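Local coordinates for mercuric reductase (Metallosphaera sedula, PDB 4YWO), which probably catalyses the NADPH-dependent reduction of mercuric ion to elemental mercury, using bound FAD, as a homodimer, at residues Asn35-Lys40 against Asn327-Ser332; Pro148-Pro151 against Leu156-Val159; Val401-Val406 against Glu412-Ala417. All coordinates share one frame; numbering follows the deposited sequence.

Overall arrangement
The three contacts lie well apart in one subunit. Contact 1 joins the ends of helices 25-36 and 314-330 of the FAD-binding part, near the surface. Contact 2 comes within the long stretch of chain between the two halves of contact 1 and folds the segment after strand 146-148 onto the short helix 156-159, at the edge of the four-stranded parallel sheet; its centre is about 41 Å from that of contact 1. Contact 3 follows last, about 33 Å from contact 1 and about 35 Å from contact 2 between centres, and packs strand 399-407 against helix 414-422 in the dimerisation domain. Contacts 2 and 3 occupy opposite sides of the chain's centre.

Contact 1: residues Asn35-Lys40 against Asn327-Ser332; sequences NELGVK and NALTGS
Thr330 OG1 has two partners of its own helix end: it is hydrogen-bonded to Glu326 O and receives a weak bond from Ser332 N, while the other branch of the same side chain, methyl CG2, meets Leu37 of segment 35-40. Thr330 CG2 lies 3.9 Å from Leu37 CD1, the two side chains meeting at about a right angle. Leu37 CD1 also comes within 4.2 Å of Leu329 CD1, where the two leucines cross obliquely. On the other side of the turn at Gly38, Val39 and Leu329 reach toward each other tip to tip, with Val39 CG2 3.9 Å from Leu329 CD1. Leu329 CG stands anti to its carbonyl carbon (chi1 -58°), which carries both methyls out toward Val39. Behind the apolar patch, Ser332 OG donates to Asn327 OD1 at 2.8 Å, in the carbonyl plane and on a lone pair. The amide nitrogen of Asn327 is bonded to Lys334 O and Glu293 O, so the rotation of this amide is fixed from both of its ends. Gly38, with positive phi, is the C-prime residue of a Schellman motif in which Val39 N returns to Ala34 O. Two leucines, a valine and a threonine methyl thus join the C-terminal end of helix 314-330 to the turn that closes helix 25-36, two helices that start beside the FAD in the Rossmann-type FAD-binding fold.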
ATOM      1  N   ASN A  35       6.188 -31.793  -4.683  1.00 25.25           N
ATOM      2  CA  ASN A  35       7.655 -31.910  -4.562  1.00 29.68           C
ATOM      3  C   ASN A  35       8.106 -31.730  -3.122  1.00 32.15           C
ATOM      4  O   ASN A  35       8.976 -32.481  -2.652  1.00 35.15           O
ATOM      5  CB  ASN A  35       8.376 -30.910  -5.473  1.00 31.92           C
ATOM      6  CG  ASN A  35       8.639 -31.442  -6.825  1.00 32.87           C
ATOM      7  OD1 ASN A  35       9.757 -31.665  -7.156  1.00 42.52           O
ATOM      8  ND2 ASN A  35       7.620 -31.611  -7.653  1.00 37.11           N
ATOM      9  N   GLU A  36       7.572 -30.734  -2.457  1.00 29.42           N
ATOM     10  CA  GLU A  36       7.824 -30.444  -1.036  1.00 30.72           C
ATOM     11  C   GLU A  36       7.399 -31.608  -0.108  1.00 36.70           C
ATOM     12  O   GLU A  36       7.998 -31.842   0.935  1.00 32.68           O
ATOM     13  CB  GLU A  36       7.154 -29.158  -0.606  1.00 31.81           C
ATOM     14  CG  GLU A  36       7.784 -27.931  -1.314  1.00 38.16           C
ATOM     15  CD  GLU A  36       7.032 -26.596  -1.085  1.00 37.38           C
ATOM     16  OE1 GLU A  36       5.906 -26.593  -0.513  1.00 47.01           O
ATOM     17  OE2 GLU A  36       7.613 -25.529  -1.456  1.00 40.21           O
ATOM     18  N   LEU A  37       6.375 -32.373  -0.469  1.00 30.29           N
ATOM     19  CA  LEU A  37       5.979 -33.535   0.295  1.00 29.68           C
ATOM     20  C   LEU A  37       6.609 -34.787  -0.250  1.00 32.19           C
ATOM     21  O   LEU A  37       6.164 -35.913   0.091  1.00 35.65           O
ATOM     22  CB  LEU A  37       4.453 -33.654   0.221  1.00 30.56           C
ATOM     23  CG  LEU A  37       3.789 -32.435   0.817  1.00 30.31           C
ATOM     24  CD1 LEU A  37       2.257 -32.434   0.642  1.00 28.99           C
ATOM     25  CD2 LEU A  37       4.292 -32.298   2.275  1.00 33.43           C
ATOM     26  N   GLY A  38       7.568 -34.669  -1.164  1.00 31.05           N
ATOM     27  CA  GLY A  38       8.341 -35.835  -1.584  1.00 31.35           C
ATOM     28  C   GLY A  38       7.732 -36.680  -2.697  1.00 33.36           C
ATOM     29  O   GLY A  38       8.073 -37.819  -2.883  1.00 33.53           O
ATOM     30  N   VAL A  39       6.810 -36.110  -3.456  1.00 30.55           N
ATOM     31  CA  VAL A  39       6.143 -36.800  -4.546  1.00 28.49           C
ATOM     32  C   VAL A  39       6.438 -36.130  -5.896  1.00 28.37           C
ATOM     33  O   VAL A  39       6.335 -34.908  -6.041  1.00 30.88           O
ATOM     34  CB  VAL A  39       4.575 -36.790  -4.275  1.00 28.34           C
ATOM     35  CG1 VAL A  39       3.811 -37.239  -5.509  1.00 27.65           C
ATOM     36  CG2 VAL A  39       4.209 -37.650  -3.045  1.00 31.51           C
ATOM     37  N   LYS A  40       6.742 -36.932  -6.887  1.00 26.34           N
ATOM     38  CA  LYS A  40       6.884 -36.522  -8.246  1.00 27.37           C
ATOM     39  C   LYS A  40       5.522 -36.696  -8.953  1.00 29.29           C
ATOM     40  O   LYS A  40       5.100 -37.798  -9.307  1.00 27.10           O
ATOM     41  CB  LYS A  40       7.924 -37.331  -8.963  1.00 27.79           C
ATOM     42  CG  LYS A  40       8.169 -36.848 -10.365  1.00 30.58           C
ATOM     43  CD  LYS A  40       9.009 -37.870 -11.090  1.00 33.29           C
ATOM     44  CE  LYS A  40       9.101 -37.537 -12.543  1.00 36.25           C
ATOM     45  NZ  LYS A  40      10.126 -38.437 -13.134  1.00 40.34           N
ATOM     46  N   ASN A 327      -3.833 -31.881   1.358  1.00 19.61           N
ATOM     47  CA  ASN A 327      -4.917 -32.739   1.901  1.00 19.09           C
ATOM     48  C   ASN A 327      -4.904 -34.111   1.175  1.00 22.63           C
ATOM     49  O   ASN A 327      -5.052 -35.221   1.791  1.00 20.77           O
ATOM     50  CB  ASN A 327      -6.268 -32.159   1.750  1.00 18.06           C
ATOM     51  CG  ASN A 327      -6.511 -30.917   2.705  1.00 20.62           C
ATOM     52  OD1 ASN A 327      -5.770 -30.752   3.629  1.00 21.72           O
ATOM     53  ND2 ASN A 327      -7.559 -30.211   2.518  1.00 18.71           N
ATOM     54  N   ALA A 328      -4.598 -34.068  -0.094  1.00 19.69           N
ATOM     55  CA  ALA A 328      -4.637 -35.368  -0.883  1.00 19.78           C
ATOM     56  C   ALA A 328      -3.521 -36.240  -0.491  1.00 22.17           C
ATOM     57  O   ALA A 328      -3.786 -37.480  -0.334  1.00 23.43           O
ATOM     58  CB  ALA A 328      -4.573 -35.051  -2.401  1.00 18.08           C
ATOM     59  N   LEU A 329      -2.310 -35.707  -0.264  1.00 21.00           N
ATOM     60  CA  LEU A 329      -1.114 -36.552  -0.052  1.00 24.66           C
ATOM     61  C   LEU A 329      -0.818 -36.834   1.430  1.00 30.25           C
ATOM     62  O   LEU A 329      -0.067 -37.773   1.707  1.00 31.16           O
ATOM     63  CB  LEU A 329       0.135 -36.006  -0.643  1.00 24.95           C
ATOM     64  CG  LEU A 329       0.231 -35.713  -2.135  1.00 22.37           C
ATOM     65  CD1 LEU A 329       1.441 -34.963  -2.554  1.00 26.18           C
ATOM     66  CD2 LEU A 329       0.176 -37.075  -2.864  1.00 25.94           C
ATOM     67  N   THR A 330      -1.387 -36.045   2.351  1.00 27.65           N
ATOM     68  CA  THR A 330      -1.024 -36.238   3.762  1.00 27.07           C
ATOM     69  C   THR A 330      -2.156 -36.670   4.552  1.00 27.43           C
ATOM     70  O   THR A 330      -1.967 -37.065   5.675  1.00 31.68           O
ATOM     71  CB  THR A 330      -0.374 -34.953   4.393  1.00 24.70           C
ATOM     72  OG1 THR A 330      -1.362 -33.987   4.564  1.00 26.57           O
ATOM     73  CG2 THR A 330       0.694 -34.411   3.564  1.00 30.89           C
ATOM     74  N   GLY A 331      -3.368 -36.587   4.048  1.00 27.01           N
ATOM     75  CA  GLY A 331      -4.507 -36.898   4.815  1.00 28.05           C
ATOM     76  C   GLY A 331      -4.966 -35.760   5.759  1.00 28.17           C
ATOM     77  O   GLY A 331      -5.813 -35.951   6.631  1.00 30.84           O
ATOM     78  N   SER A 332      -4.466 -34.556   5.510  1.00 24.85           N
ATOM     79  CA  SER A 332      -4.858 -33.372   6.359  1.00 26.37           C
ATOM     80  C   SER A 332      -6.290 -32.926   6.002  1.00 24.95           C
ATOM     81  O   SER A 332      -6.947 -33.360   4.985  1.00 24.64           O
ATOM     82  CB  SER A 332      -3.796 -32.292   6.264  1.00 30.49           C
ATOM     83  OG  SER A 332      -3.590 -31.967   4.880  1.00 25.56           O
TER

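Contact 2: residues Pro148-Pro151 against Leu156-Val159; sequences PLIP and LDKV
Ile150 and Pro151, in extended conformation after strand 146-148, face the first turn of helix 156-159, with Pro151 CA 8.6 Å from Leu156 CA and Ile150 CA 9.1 Å from Asp157 CA. This spacing leaves the backbones apart, with side chains and one water between them. Leu156 does the reaching: its CG is anti to the backbone N (chi1 179°), and methyl CD2 is brought up against the proline and the isoleucine, which both lie on one side of it. Leu156 CD2 lies 3.9 Å from Pro151 O, 4.3 Å from Pro151 CD on the ring, and slightly farther from Ile150 CG2. The same isoleucine methyl, Ile150 CG2, comes 4.1 Å from Asp157 OD1; the two side chains are set at a slant to each other, and this is a van der Waals approach of a methyl to a carboxylate oxygen. The second carboxylate oxygen, Asp157 OD2, is an unusually short 2.5 Å from the oxygen of water 1, which is also 2.8 Å from Pro151 O. The water can donate to either oxygen but has more acceptors in reach than protons. Elsewhere in the fold, Ile150 and Pro151 rest on Leu263 of strand 260-263, in the four-stranded parallel sheet, and Ile150 and Leu156 both touch Phe161. These partners tie the chain leaving strand 146-148 to the edge of that sheet. Between the segments, apolar packing is modest, a few methyl contacts, and such polar linkage as there is runs through a water, for which a charged Asp157 carboxylate would be an attractive acceptor.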
ATOM      1  N   PRO A 148     -14.024 -17.785 -21.146  1.00 19.61           N
ATOM      2  CA  PRO A 148     -15.017 -16.775 -21.245  1.00 20.63           C
ATOM      3  C   PRO A 148     -16.461 -17.324 -21.430  1.00 20.96           C
ATOM      4  O   PRO A 148     -16.654 -18.243 -22.219  1.00 22.69           O
ATOM      5  CB  PRO A 148     -14.567 -15.962 -22.491  1.00 21.67           C
ATOM      6  CG  PRO A 148     -13.116 -16.247 -22.678  1.00 20.72           C
ATOM      7  CD  PRO A 148     -12.933 -17.646 -22.140  1.00 20.15           C
ATOM      8  N   LEU A 149     -17.412 -16.707 -20.751  1.00 22.13           N
ATOM      9  CA  LEU A 149     -18.796 -17.019 -20.844  1.00 23.75           C
ATOM     10  C   LEU A 149     -19.335 -16.223 -22.033  1.00 26.92           C
ATOM     11  O   LEU A 149     -19.202 -14.972 -22.075  1.00 27.53           O
ATOM     12  CB  LEU A 149     -19.519 -16.684 -19.555  1.00 28.77           C
ATOM     13  CG  LEU A 149     -21.004 -16.962 -19.421  1.00 36.26           C
ATOM     14  CD1 LEU A 149     -21.210 -18.453 -19.664  1.00 39.48           C
ATOM     15  CD2 LEU A 149     -21.468 -16.510 -18.048  1.00 39.57           C
ATOM     16  N   ILE A 150     -19.908 -16.957 -23.008  1.00 26.14           N
ATOM     17  CA  ILE A 150     -20.442 -16.373 -24.258  1.00 28.39           C
ATOM     18  C   ILE A 150     -21.989 -16.412 -24.158  1.00 32.00           C
ATOM     19  O   ILE A 150     -22.584 -17.518 -24.197  1.00 31.88           O
ATOM     20  CB  ILE A 150     -20.047 -17.169 -25.487  1.00 31.24           C
ATOM     21  CG1 ILE A 150     -18.558 -17.493 -25.518  1.00 32.41           C
ATOM     22  CG2 ILE A 150     -20.565 -16.476 -26.748  1.00 32.12           C
ATOM     23  CD1 ILE A 150     -17.683 -16.290 -25.285  1.00 33.56           C
ATOM     24  N   PRO A 151     -22.629 -15.248 -24.002  1.00 30.17           N
ATOM     25  CA  PRO A 151     -24.076 -15.230 -23.814  1.00 33.15           C
ATOM     26  C   PRO A 151     -24.763 -15.660 -25.131  1.00 33.43           C
ATOM     27  O   PRO A 151     -24.175 -15.529 -26.230  1.00 33.03           O
ATOM     28  CB  PRO A 151     -24.375 -13.792 -23.393  1.00 33.16           C
ATOM     29  CG  PRO A 151     -23.244 -12.992 -23.904  1.00 37.08           C
ATOM     30  CD  PRO A 151     -22.036 -13.892 -24.061  1.00 30.62           C
ATOM     31  N   LEU A 156     -24.736 -12.548 -32.534  1.00 31.14           N
ATOM     32  CA  LEU A 156     -23.412 -12.327 -31.909  1.00 30.96           C
ATOM     33  C   LEU A 156     -22.340 -13.206 -32.456  1.00 29.67           C
ATOM     34  O   LEU A 156     -21.237 -12.739 -32.783  1.00 32.05           O
ATOM     35  CB  LEU A 156     -23.511 -12.522 -30.386  1.00 29.62           C
ATOM     36  CG  LEU A 156     -22.154 -12.328 -29.634  1.00 29.33           C
ATOM     37  CD1 LEU A 156     -21.742 -10.888 -29.767  1.00 30.86           C
ATOM     38  CD2 LEU A 156     -22.301 -12.738 -28.156  1.00 32.22           C
ATOM     39  N   ASP A 157     -22.609 -14.487 -32.647  1.00 30.91           N
ATOM     40  CA  ASP A 157     -21.578 -15.322 -33.185  1.00 36.63           C
ATOM     41  C   ASP A 157     -21.278 -15.000 -34.616  1.00 36.50           C
ATOM     42  O   ASP A 157     -20.149 -15.005 -35.005  1.00 36.07           O
ATOM     43  CB  ASP A 157     -21.924 -16.782 -32.989  1.00 43.10           C
ATOM     44  CG  ASP A 157     -22.088 -17.123 -31.517  1.00 55.64           C
ATOM     45  OD1 ASP A 157     -21.071 -17.235 -30.780  1.00 57.43           O
ATOM     46  OD2 ASP A 157     -23.246 -17.216 -31.071  1.00 66.13           O
ATOM     47  N   LYS A 158     -22.275 -14.632 -35.401  1.00 41.35           N
ATOM     48  CA  LYS A 158     -22.053 -14.331 -36.808  1.00 39.69           C
ATOM     49  C   LYS A 158     -21.334 -13.004 -37.009  1.00 33.83           C
ATOM     50  O   LYS A 158     -20.438 -12.879 -37.827  1.00 35.10           O
ATOM     51  CB  LYS A 158     -23.429 -14.353 -37.529  1.00 46.01           C
ATOM     52  CG  LYS A 158     -23.515 -13.659 -38.887  1.00 56.60           C
ATOM     53  CD  LYS A 158     -24.768 -14.113 -39.679  1.00 68.91           C
ATOM     54  CE  LYS A 158     -26.108 -13.934 -38.931  1.00 66.29           C
ATOM     55  NZ  LYS A 158     -26.329 -12.524 -38.512  1.00 62.36           N
ATOM     56  N   VAL A 159     -21.690 -12.007 -36.219  1.00 31.80           N
ATOM     57  CA  VAL A 159     -21.018 -10.701 -36.254  1.00 29.46           C
ATOM     58  C   VAL A 159     -19.592 -10.701 -35.641  1.00 29.60           C
ATOM     59  O   VAL A 159     -18.707 -10.004 -36.140  1.00 30.11           O
ATOM     60  CB  VAL A 159     -21.943  -9.660 -35.599  1.00 30.98           C
ATOM     61  CG1 VAL A 159     -21.247  -8.340 -35.401  1.00 30.44           C
ATOM     62  CG2 VAL A 159     -23.240  -9.430 -36.414  1.00 32.81           C
TER
HETATM   63  O   HOH W   1     -24.058 -16.428 -28.859  1.00 43.30           O

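Contact 3: residues Val401-Val406 against Glu412-Ala417; sequences VGVHAV and EMIGEA
Val403 presents its forked end to Ala417, and the single methyl of the alanine settles against the fork. Ala417 CB is 3.7 Å from Val403 CG2 and 3.8 Å from Val403 CB, with CG1 a little farther off. Three carbons of the valine thus form a shallow seat for one small knob, and the smallness of alanine lets the helix come close to the strand, the Val403 and Ala417 CA atoms being 6.5 Å apart. One turn earlier in the helix stands Ile414. Ile414 CD1 bends in over the strand backbone to lie 4.0 Å from Val403 O and 4.3 Å from Val403 CG1, so it leans on both the carbonyl and the side chain of this residue. Two residues farther along the strand, Ala405 offers only a methyl, and the hollow above it is occupied by the end of Met413. Met413 CE stands 3.7 Å from Ala405 CB. The methionine chain leaves the backbone with CG between N and the carbonyl carbon (chi1 79°) and then runs extended, which carries CE across to the strand. Flanking strands widen the bed: Ile414 and Ala417 also touch Val354 of strand 350-355, whereas Met413 touches Val391 of strand 390-396. Together these side chains seat helix 414-422 on one face of the antiparallel sheet of the dimerisation domain. Within the contact the chemistry is almost wholly van der Waals packing of buried side chains, with one methyl against a carbonyl oxygen, while the neighbouring Glu412 directs its carboxylate to Ile440 N and Ala441 N of the second subunit, so apolar packing inside the domain sits next to polar bonding across the dimer.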
ATOM      1  N   VAL A 401     -14.524  -7.818  10.269  1.00 15.04           N
ATOM      2  CA  VAL A 401     -14.863  -8.789   9.333  1.00 15.20           C
ATOM      3  C   VAL A 401     -14.984  -8.420   7.858  1.00 15.14           C
ATOM      4  O   VAL A 401     -15.180  -9.298   6.991  1.00 15.20           O
ATOM      5  CB  VAL A 401     -16.108  -9.607   9.735  1.00 16.18           C
ATOM      6  CG1 VAL A 401     -15.906 -10.277  11.107  1.00 16.55           C
ATOM      7  CG2 VAL A 401     -17.385  -8.785   9.700  1.00 17.63           C
ATOM      8  N   GLY A 402     -14.915  -7.126   7.547  1.00 14.57           N
ATOM      9  CA  GLY A 402     -14.971  -6.707   6.153  1.00 14.32           C
ATOM     10  C   GLY A 402     -14.365  -5.339   6.078  1.00 12.73           C
ATOM     11  O   GLY A 402     -14.532  -4.463   6.936  1.00 12.50           O
ATOM     12  N   VAL A 403     -13.654  -5.112   4.964  1.00 13.59           N
ATOM     13  CA  VAL A 403     -13.133  -3.786   4.613  1.00 12.71           C
ATOM     14  C   VAL A 403     -13.296  -3.621   3.118  1.00 13.30           C
ATOM     15  O   VAL A 403     -12.944  -4.535   2.338  1.00 12.92           O
ATOM     16  CB  VAL A 403     -11.648  -3.599   5.034  1.00 12.95           C
ATOM     17  CG1 VAL A 403     -11.072  -2.318   4.496  1.00 14.97           C
ATOM     18  CG2 VAL A 403     -11.419  -3.791   6.512  1.00 14.43           C
ATOM     19  N   HIS A 404     -13.811  -2.459   2.688  1.00 11.58           N
ATOM     20  CA  HIS A 404     -14.096  -2.148   1.325  1.00 12.92           C
ATOM     21  C   HIS A 404     -13.591  -0.767   1.113  1.00 13.56           C
ATOM     22  O   HIS A 404     -13.847   0.127   1.879  1.00 14.32           O
ATOM     23  CB  HIS A 404     -15.616  -2.228   1.068  1.00 13.78           C
ATOM     24  CG  HIS A 404     -16.192  -3.521   1.543  1.00 14.01           C
ATOM     25  ND1 HIS A 404     -16.406  -4.593   0.717  1.00 13.74           N
ATOM     26  CD2 HIS A 404     -16.493  -3.953   2.790  1.00 14.46           C
ATOM     27  CE1 HIS A 404     -16.787  -5.624   1.427  1.00 15.23           C
ATOM     28  NE2 HIS A 404     -16.764  -5.276   2.708  1.00 15.47           N
ATOM     29  N   ALA A 405     -12.910  -0.505  -0.033  1.00 12.92           N
ATOM     30  CA  ALA A 405     -12.321   0.819  -0.187  1.00 12.47           C
ATOM     31  C   ALA A 405     -12.189   1.171  -1.684  1.00 13.53           C
ATOM     32  O   ALA A 405     -12.092   0.270  -2.558  1.00 13.15           O
ATOM     33  CB  ALA A 405     -10.958   0.874   0.453  1.00 13.83           C
ATOM     34  N   VAL A 406     -12.232   2.467  -1.965  1.00 10.70           N
ATOM     35  CA  VAL A 406     -11.962   3.021  -3.297  1.00 11.58           C
ATOM     36  C   VAL A 406     -10.990   4.171  -3.011  1.00 12.21           C
ATOM     37  O   VAL A 406     -11.256   5.068  -2.213  1.00 13.09           O
ATOM     38  CB  VAL A 406     -13.287   3.499  -3.989  1.00 12.35           C
ATOM     39  CG1 VAL A 406     -12.893   4.243  -5.253  1.00 12.66           C
ATOM     40  CG2 VAL A 406     -14.206   2.344  -4.212  1.00 15.63           C
ATOM     41  N   GLU A 412      -2.795  -1.758  -2.212  1.00 15.22           N
ATOM     42  CA  GLU A 412      -1.564  -1.951  -1.429  1.00 14.32           C
ATOM     43  C   GLU A 412      -1.871  -2.054   0.048  1.00 18.26           C
ATOM     44  O   GLU A 412      -0.994  -2.495   0.789  1.00 25.74           O
ATOM     45  CB  GLU A 412      -0.514  -0.881  -1.719  1.00 17.93           C
ATOM     46  CG  GLU A 412      -0.011  -0.873  -3.148  1.00 16.52           C
ATOM     47  CD  GLU A 412       0.737  -2.167  -3.589  1.00 20.40           C
ATOM     48  OE1 GLU A 412       1.031  -2.951  -2.644  1.00 24.33           O
ATOM     49  OE2 GLU A 412       0.895  -2.463  -4.827  1.00 19.14           O
ATOM     50  N   MET A 413      -3.008  -1.534   0.494  1.00 15.19           N
ATOM     51  CA  MET A 413      -3.418  -1.598   1.902  1.00 16.98           C
ATOM     52  C   MET A 413      -4.392  -2.734   2.203  1.00 17.55           C
ATOM     53  O   MET A 413      -4.630  -3.044   3.366  1.00 16.58           O
ATOM     54  CB  MET A 413      -4.076  -0.307   2.385  1.00 18.10           C
ATOM     55  CG  MET A 413      -5.510  -0.134   1.977  1.00 19.02           C
ATOM     56  SD  MET A 413      -6.039   1.542   2.485  1.00 21.99           S
ATOM     57  CE  MET A 413      -7.818   1.448   2.289  1.00 20.67           C
ATOM     58  N   ILE A 414      -4.932  -3.414   1.202  1.00 16.50           N
ATOM     59  CA  ILE A 414      -5.987  -4.401   1.443  1.00 16.14           C
ATOM     60  C   ILE A 414      -5.380  -5.622   2.079  1.00 18.27           C
ATOM     61  O   ILE A 414      -6.073  -6.338   2.813  1.00 18.12           O
ATOM     62  CB  ILE A 414      -6.809  -4.701   0.179  1.00 16.93           C
ATOM     63  CG1 ILE A 414      -8.247  -5.172   0.522  1.00 17.45           C
ATOM     64  CG2 ILE A 414      -6.102  -5.681  -0.763  1.00 18.60           C
ATOM     65  CD1 ILE A 414      -9.088  -4.132   1.168  1.00 19.27           C
ATOM     66  N   GLY A 415      -4.046  -5.855   1.952  1.00 16.04           N
ATOM     67  CA  GLY A 415      -3.471  -6.961   2.641  1.00 17.10           C
ATOM     68  C   GLY A 415      -3.370  -6.702   4.158  1.00 14.81           C
ATOM     69  O   GLY A 415      -3.486  -7.674   4.930  1.00 17.24           O
ATOM     70  N   GLU A 416      -3.178  -5.460   4.563  1.00 15.18           N
ATOM     71  CA  GLU A 416      -3.306  -5.153   5.994  1.00 15.20           C
ATOM     72  C   GLU A 416      -4.667  -5.505   6.512  1.00 14.58           C
ATOM     73  O   GLU A 416      -4.791  -6.111   7.622  1.00 14.54           O
ATOM     74  CB  GLU A 416      -2.947  -3.714   6.279  1.00 15.84           C
ATOM     75  CG  GLU A 416      -3.040  -3.305   7.714  1.00 17.14           C
ATOM     76  CD  GLU A 416      -2.720  -1.860   8.083  1.00 21.79           C
ATOM     77  OE1 GLU A 416      -2.099  -1.104   7.273  1.00 22.95           O
ATOM     78  OE2 GLU A 416      -3.210  -1.411   9.183  1.00 23.81           O
ATOM     79  N   ALA A 417      -5.701  -5.181   5.754  1.00 15.52           N
ATOM     80  CA  ALA A 417      -7.063  -5.536   6.159  1.00 16.34           C
ATOM     81  C   ALA A 417      -7.291  -7.037   6.200  1.00 15.21           C
ATOM     82  O   ALA A 417      -7.903  -7.503   7.170  1.00 14.75           O
ATOM     83  CB  ALA A 417      -8.096  -4.858   5.237  1.00 15.83           C
TER